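TRNA threonylcarbamoyladenosine biosynthesis protein TsaB (Pseudomonas aeruginosa, PDB 5BR9) probably takes part in making the threonylcarbamoyladenosine modification of tRNA, as a member of the KAE1/TsaD family with an ASKHA-type fold. Local coordinates at residues Val101-Ile106 / Leu192-Glu197; Gln140-Leu145 / Ala203-Ala208. All blocks are in the same frame, centred on the assembly; numbering follows the deposited sequence.

Interaction 1. Residues Val101-Ile106 / Leu192-Glu197; sequences VSDLAI and LLPHAE
P194 packs against D103 and I106 in a buried van der Waals contact of side chains with each other and with the backbone at P194-H195, where the first turn of helix 103-115 meets the loop that leads into helix 196-208, close to the centre of the chain. The fold is of the ASKHA (actin-like ATPase) type, two mixed sheets with strand order 3-2-1-4-5, and helix 103-115 follows directly on strand 98-101, an edge strand of the first sheet. Both segments turn from extended chain into helix here. I106 and P194 come nearest in the backbone, their CA atoms 5.6 Å apart. The CG2 branch of I106 does the touching: it is anti to the backbone N, while CG1 lies beside that N. In this position I106 CG2 lies 4.0 Å from P194 CB and 3.5 Å from H195 O. D103 comes at the pyrrolidine at about a right angle, D103 OD2 being only 3.2 Å from P194 CG, so one carboxylate oxygen abuts the apolar ring. The other, OD1, accepts a hydrogen bond from G73 N, which holds the carboxylate in place, and OD2 has a weak hydrogen bond with S18 OG. Each helix begins with a side-chain cap. S102 OG accepts weakly from L104 N and A105 N and is itself hydrogen-bonded to E149. Y36 stacks on the ring of H195, the N-cap residue of helix 196-208. There the imidazole uses its edge: E197 N donates to H195 ND1 over 3.1 Å, at an N-H...N angle of 157° and only 8° out of the ring plane.

Interaction 2. Residues Gln140-Leu145 / Ala203-Ala208; sequences QGEMRL and AGFAWA
The carboxylate of E142 is gripped through OE1 by R209, whose NH1 forms a salt bridge with it, while E142 OE2 lies 3.4 Å from R144 NH1. That second pairing is one of charge alone: its geometry is not that of a hydrogen bond, since the oxygen is far from the plane of the guanidinium. Two arginines near one carboxylate would be expected to favour its ionised form. The same side chain carries the packing against F205. With CG anti to the backbone N (chi1 180°) and the chain extended beyond it, E142 runs along the phenyl group, its carboxylate end heading back over F205 CB while the ring points toward the turn at Q140-G141. E142 CB sits over the face of the F205 ring, 3.6 Å from its centroid and 11° off the normal, a CH-pi contact. Farther out, E142 OE1 reaches F205 CB at 3.5 Å, and the carboxylate plane is nearly parallel to the ring, 7° apart. This joins the start of strand 142-152, an edge strand of the second sheet, to the last turns of helix 196-208, and so bridges the two halves of the ASKHA-type fold: on the first sheet's side, A203, A206 and W207 of the same helix pack on L99 of strand 98-101. The turn between strands 131-139 and 142-152 lies along the outer part of the ring, where Q140 O comes within 3.4 Å of F205 CE1 and G141 C within 3.5 Å of F205 CZ. Q140 and G141 both have positive phi, with angles near those of a type I' turn, which suits the tight hairpin between the two strands. Q109 of helix 103-115 secures the end of the turn, its NE2 donating to G141 O and its OE1 accepting from M143 N.

In the fold
Along the chain the segments alternate: 101-106, 140-145, 192-197, 203-208, so the two interactions cross. They share helix 196-208, the approach to which, P194-H195, makes interaction 1, while its last turns make interaction 2. Their centres are 13 Å apart, and their nearest atoms, about 5 Å apart, do not touch. Interaction 1 lies about 3 Å from the centre of the chain and interaction 2 about 12 Å from it, towards a more exposed margin. Helix 103-115 starts in interaction 1 and reaches the turn of interaction 2 through Q109. The last helix is thus packed on helix 103-115 near its start and on strand 142-152 near its end, and so connects the two halves of the ASKHA-type fold.

Interaction 1. Residues Val101-Ile106 / Leu192-Glu197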
loop_
_atom_site.group_PDB
_atom_site.type_symbol
_atom_site.label_atom_id
_atom_site.label_comp_id
_atom_site.label_asym_id
_atom_site.label_seq_id
_atom_site.Cartn_x
_atom_site.Cartn_y
_atom_site.Cartn_z
ATOM N N VAL A 101 12.249 7.440 -5.748
ATOM C CA VAL A 101 12.714 8.084 -6.961
ATOM C C VAL A 101 11.525 8.612 -7.754
ATOM O O VAL A 101 10.507 7.923 -7.933
ATOM C CB VAL A 101 13.552 7.119 -7.823
ATOM C CG1 VAL A 101 13.954 7.776 -9.125
ATOM C CG2 VAL A 101 14.778 6.638 -7.066
ATOM N N SER A 102 11.662 9.841 -8.229
ATOM C CA SER A 102 10.608 10.474 -8.980
ATOM C C SER A 102 10.339 9.786 -10.301
ATOM O O SER A 102 11.254 9.497 -11.053
ATOM C CB SER A 102 10.955 11.950 -9.241
ATOM O OG SER A 102 10.073 12.469 -10.207
ATOM N N ASP A 103 9.062 9.594 -10.617
ATOM C CA ASP A 103 8.700 9.053 -11.908
ATOM C C ASP A 103 8.950 10.012 -13.075
ATOM O O ASP A 103 9.115 9.565 -14.209
ATOM C CB ASP A 103 7.248 8.599 -11.889
ATOM C CG ASP A 103 7.107 7.203 -11.276
ATOM O OD1 ASP A 103 6.684 7.077 -10.118
ATOM O OD2 ASP A 103 7.429 6.223 -11.972
ATOM N N LEU A 104 8.994 11.316 -12.805
ATOM C CA LEU A 104 9.390 12.287 -13.837
ATOM C C LEU A 104 10.874 12.081 -14.197
ATOM O O LEU A 104 11.242 12.053 -15.379
ATOM C CB LEU A 104 9.127 13.738 -13.349
ATOM C CG LEU A 104 7.639 14.117 -13.178
ATOM C CD1 LEU A 104 7.447 15.350 -12.318
ATOM C CD2 LEU A 104 6.936 14.315 -14.534
ATOM N N ALA A 105 11.718 11.891 -13.180
ATOM C CA ALA A 105 13.133 11.564 -13.415
ATOM C C ALA A 105 13.258 10.253 -14.175
ATOM O O ALA A 105 14.046 10.155 -15.122
ATOM C CB ALA A 105 13.918 11.492 -12.094
ATOM N N ILE A 106 12.461 9.256 -13.792
ATOM C CA ILE A 106 12.573 7.961 -14.454
ATOM C C ILE A 106 12.273 8.097 -15.951
ATOM O O ILE A 106 12.983 7.532 -16.798
ATOM C CB ILE A 106 11.663 6.920 -13.789
ATOM C CG1 ILE A 106 12.085 6.714 -12.338
ATOM C CG2 ILE A 106 11.734 5.614 -14.547
ATOM C CD1 ILE A 106 11.050 5.961 -11.521
ATOM N N LEU A 192 5.172 7.604 -23.634
ATOM C CA LEU A 192 6.264 7.028 -22.835
ATOM C C LEU A 192 5.941 6.937 -21.344
ATOM O O LEU A 192 5.462 7.902 -20.727
ATOM C CB LEU A 192 7.552 7.837 -23.014
ATOM C CG LEU A 192 8.809 7.071 -22.599
ATOM C CD1 LEU A 192 9.137 5.947 -23.619
ATOM C CD2 LEU A 192 9.976 8.033 -22.398
ATOM N N LEU A 193 6.246 5.777 -20.774
ATOM C CA LEU A 193 5.946 5.448 -19.390
ATOM C C LEU A 193 7.251 5.150 -18.623
ATOM O O LEU A 193 8.283 4.928 -19.240
ATOM C CB LEU A 193 4.991 4.242 -19.337
ATOM C CG LEU A 193 3.612 4.409 -19.995
ATOM C CD1 LEU A 193 2.765 3.146 -19.839
ATOM C CD2 LEU A 193 2.868 5.625 -19.403
ATOM N N PRO A 194 7.214 5.204 -17.279
ATOM C CA PRO A 194 8.359 4.818 -16.450
ATOM C C PRO A 194 8.757 3.361 -16.660
ATOM O O PRO A 194 7.910 2.547 -16.954
ATOM C CB PRO A 194 7.850 5.035 -15.024
ATOM C CG PRO A 194 6.810 6.062 -15.157
ATOM C CD PRO A 194 6.127 5.777 -16.460
ATOM N N HIS A 195 10.035 3.051 -16.511
ATOM C CA HIS A 195 10.545 1.700 -16.703
ATOM C C HIS A 195 11.540 1.408 -15.560
ATOM O O HIS A 195 12.433 2.216 -15.279
ATOM C CB HIS A 195 11.198 1.601 -18.076
ATOM C CG HIS A 195 11.444 0.212 -18.555
ATOM N ND1 HIS A 195 12.221 -0.692 -17.861
ATOM C CD2 HIS A 195 11.076 -0.411 -19.699
ATOM C CE1 HIS A 195 12.278 -1.827 -18.534
ATOM N NE2 HIS A 195 11.600 -1.679 -19.658
ATOM N N ALA A 196 11.369 0.282 -14.878
ATOM C CA ALA A 196 12.221 -0.055 -13.737
ATOM C C ALA A 196 13.709 -0.086 -14.098
ATOM O O ALA A 196 14.569 0.166 -13.247
ATOM C CB ALA A 196 11.800 -1.383 -13.149
ATOM N N GLU A 197 14.016 -0.390 -15.354
ATOM C CA GLU A 197 15.409 -0.370 -15.814
ATOM C C GLU A 197 16.054 1.009 -15.607
ATOM O O GLU A 197 17.213 1.127 -15.196
ATOM C CB GLU A 197 15.503 -0.772 -17.282
ATOM C CG GLU A 197 16.910 -0.640 -17.840
ATOM C CD GLU A 197 17.038 -1.103 -19.276
ATOM O OE1 GLU A 197 16.023 -1.521 -19.875
ATOM O OE2 GLU A 197 18.166 -1.050 -19.807
#

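Interaction 2. Residues Gln140-Leu145 / Ala203-Ala208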
loop_
_atom_site.group_PDB
_atom_site.type_symbol
_atom_site.label_atom_id
_atom_site.label_comp_id
_atom_site.label_asym_id
_atom_site.label_seq_id
_atom_site.Cartn_x
_atom_site.Cartn_y
_atom_site.Cartn_z
ATOM N N GLN A 140 26.752 13.618 -15.851
ATOM C CA GLN A 140 27.562 12.436 -15.567
ATOM C C GLN A 140 26.726 11.151 -15.604
ATOM O O GLN A 140 26.784 10.335 -14.683
ATOM C CB GLN A 140 28.235 12.578 -14.200
ATOM C CG GLN A 140 29.414 13.507 -14.203
ATOM C CD GLN A 140 29.917 13.768 -12.811
ATOM O OE1 GLN A 140 29.151 13.719 -11.844
ATOM N NE2 GLN A 140 31.214 14.027 -12.690
ATOM N N GLY A 141 25.940 11.001 -16.665
ATOM C CA GLY A 141 25.167 9.808 -16.903
ATOM C C GLY A 141 23.816 9.810 -16.198
ATOM O O GLY A 141 23.004 8.938 -16.444
ATOM N N GLU A 142 23.553 10.810 -15.359
ATOM C CA GLU A 142 22.298 10.850 -14.593
ATOM C C GLU A 142 21.443 12.027 -15.047
ATOM O O GLU A 142 21.920 13.164 -15.112
ATOM C CB GLU A 142 22.582 10.958 -13.077
ATOM C CG GLU A 142 21.328 11.016 -12.173
ATOM C CD GLU A 142 21.631 11.357 -10.710
ATOM O OE1 GLU A 142 22.810 11.596 -10.380
ATOM O OE2 GLU A 142 20.689 11.404 -9.883
ATOM N N MET A 143 20.182 11.752 -15.371
ATOM C CA MET A 143 19.251 12.823 -15.696
ATOM C C MET A 143 18.884 13.504 -14.383
ATOM O O MET A 143 18.346 12.895 -13.457
ATOM C CB MET A 143 18.027 12.298 -16.450
ATOM C CG MET A 143 18.340 11.826 -17.878
ATOM S SD MET A 143 19.063 13.070 -18.997
ATOM C CE MET A 143 17.610 14.033 -19.416
ATOM N N ARG A 144 19.218 14.777 -14.309
ATOM C CA ARG A 144 19.160 15.520 -13.067
ATOM C C ARG A 144 18.161 16.679 -13.144
ATOM O O ARG A 144 18.113 17.435 -14.138
ATOM C CB ARG A 144 20.569 16.041 -12.755
ATOM C CG ARG A 144 20.892 16.205 -11.312
ATOM C CD ARG A 144 21.476 14.949 -10.727
ATOM N NE ARG A 144 21.894 15.159 -9.341
ATOM C CZ ARG A 144 21.155 14.861 -8.279
ATOM N NH1 ARG A 144 19.953 14.341 -8.436
ATOM N NH2 ARG A 144 21.621 15.086 -7.060
ATOM N N LEU A 145 17.409 16.839 -12.063
ATOM C CA LEU A 145 16.333 17.812 -11.998
ATOM C C LEU A 145 16.857 19.246 -12.018
ATOM O O LEU A 145 17.730 19.625 -11.248
ATOM C CB LEU A 145 15.467 17.570 -10.749
ATOM C CG LEU A 145 14.330 18.574 -10.556
ATOM C CD1 LEU A 145 13.267 18.403 -11.664
ATOM C CD2 LEU A 145 13.707 18.373 -9.165
ATOM N N ALA A 203 18.564 4.819 -9.128
ATOM C CA ALA A 203 18.847 4.258 -7.809
ATOM C C ALA A 203 20.358 4.048 -7.588
ATOM O O ALA A 203 20.867 4.289 -6.490
ATOM C CB ALA A 203 18.110 2.949 -7.626
ATOM N N GLY A 204 21.064 3.594 -8.625
ATOM C CA GLY A 204 22.517 3.452 -8.557
ATOM C C GLY A 204 23.240 4.752 -8.209
ATOM O O GLY A 204 24.117 4.778 -7.338
ATOM N N PHE A 205 22.850 5.846 -8.860
ATOM C CA PHE A 205 23.450 7.139 -8.556
ATOM C C PHE A 205 23.101 7.555 -7.121
ATOM O O PHE A 205 23.964 8.008 -6.367
ATOM C CB PHE A 205 23.005 8.214 -9.567
ATOM C CG PHE A 205 23.571 8.010 -10.958
ATOM C CD1 PHE A 205 24.914 8.294 -11.227
ATOM C CD2 PHE A 205 22.769 7.536 -11.992
ATOM C CE1 PHE A 205 25.441 8.096 -12.496
ATOM C CE2 PHE A 205 23.293 7.336 -13.269
ATOM C CZ PHE A 205 24.624 7.621 -13.530
ATOM N N ALA A 206 21.844 7.369 -6.739
ATOM C CA ALA A 206 21.376 7.776 -5.421
ATOM C C ALA A 206 22.032 6.946 -4.325
ATOM O O ALA A 206 22.436 7.474 -3.282
ATOM C CB ALA A 206 19.834 7.660 -5.344
ATOM N N TRP A 207 22.177 5.652 -4.575
ATOM C CA TRP A 207 22.777 4.757 -3.583
ATOM C C TRP A 207 24.251 5.110 -3.361
ATOM O O TRP A 207 24.726 5.111 -2.225
ATOM C CB TRP A 207 22.630 3.300 -4.028
ATOM C CG TRP A 207 23.165 2.264 -3.066
ATOM C CD1 TRP A 207 24.179 1.376 -3.307
ATOM C CD2 TRP A 207 22.691 1.982 -1.730
ATOM N NE1 TRP A 207 24.369 0.567 -2.205
ATOM C CE2 TRP A 207 23.468 0.911 -1.229
ATOM C CE3 TRP A 207 21.696 2.536 -0.912
ATOM C CZ2 TRP A 207 23.294 0.395 0.064
ATOM C CZ3 TRP A 207 21.513 2.015 0.363
ATOM C CH2 TRP A 207 22.306 0.951 0.838
ATOM N N ALA A 208 24.962 5.407 -4.446
ATOM C CA ALA A 208 26.377 5.793 -4.370
ATOM C C ALA A 208 26.587 7.120 -3.643
ATOM O O ALA A 208 27.673 7.363 -3.142
ATOM C CB ALA A 208 26.994 5.874 -5.762
#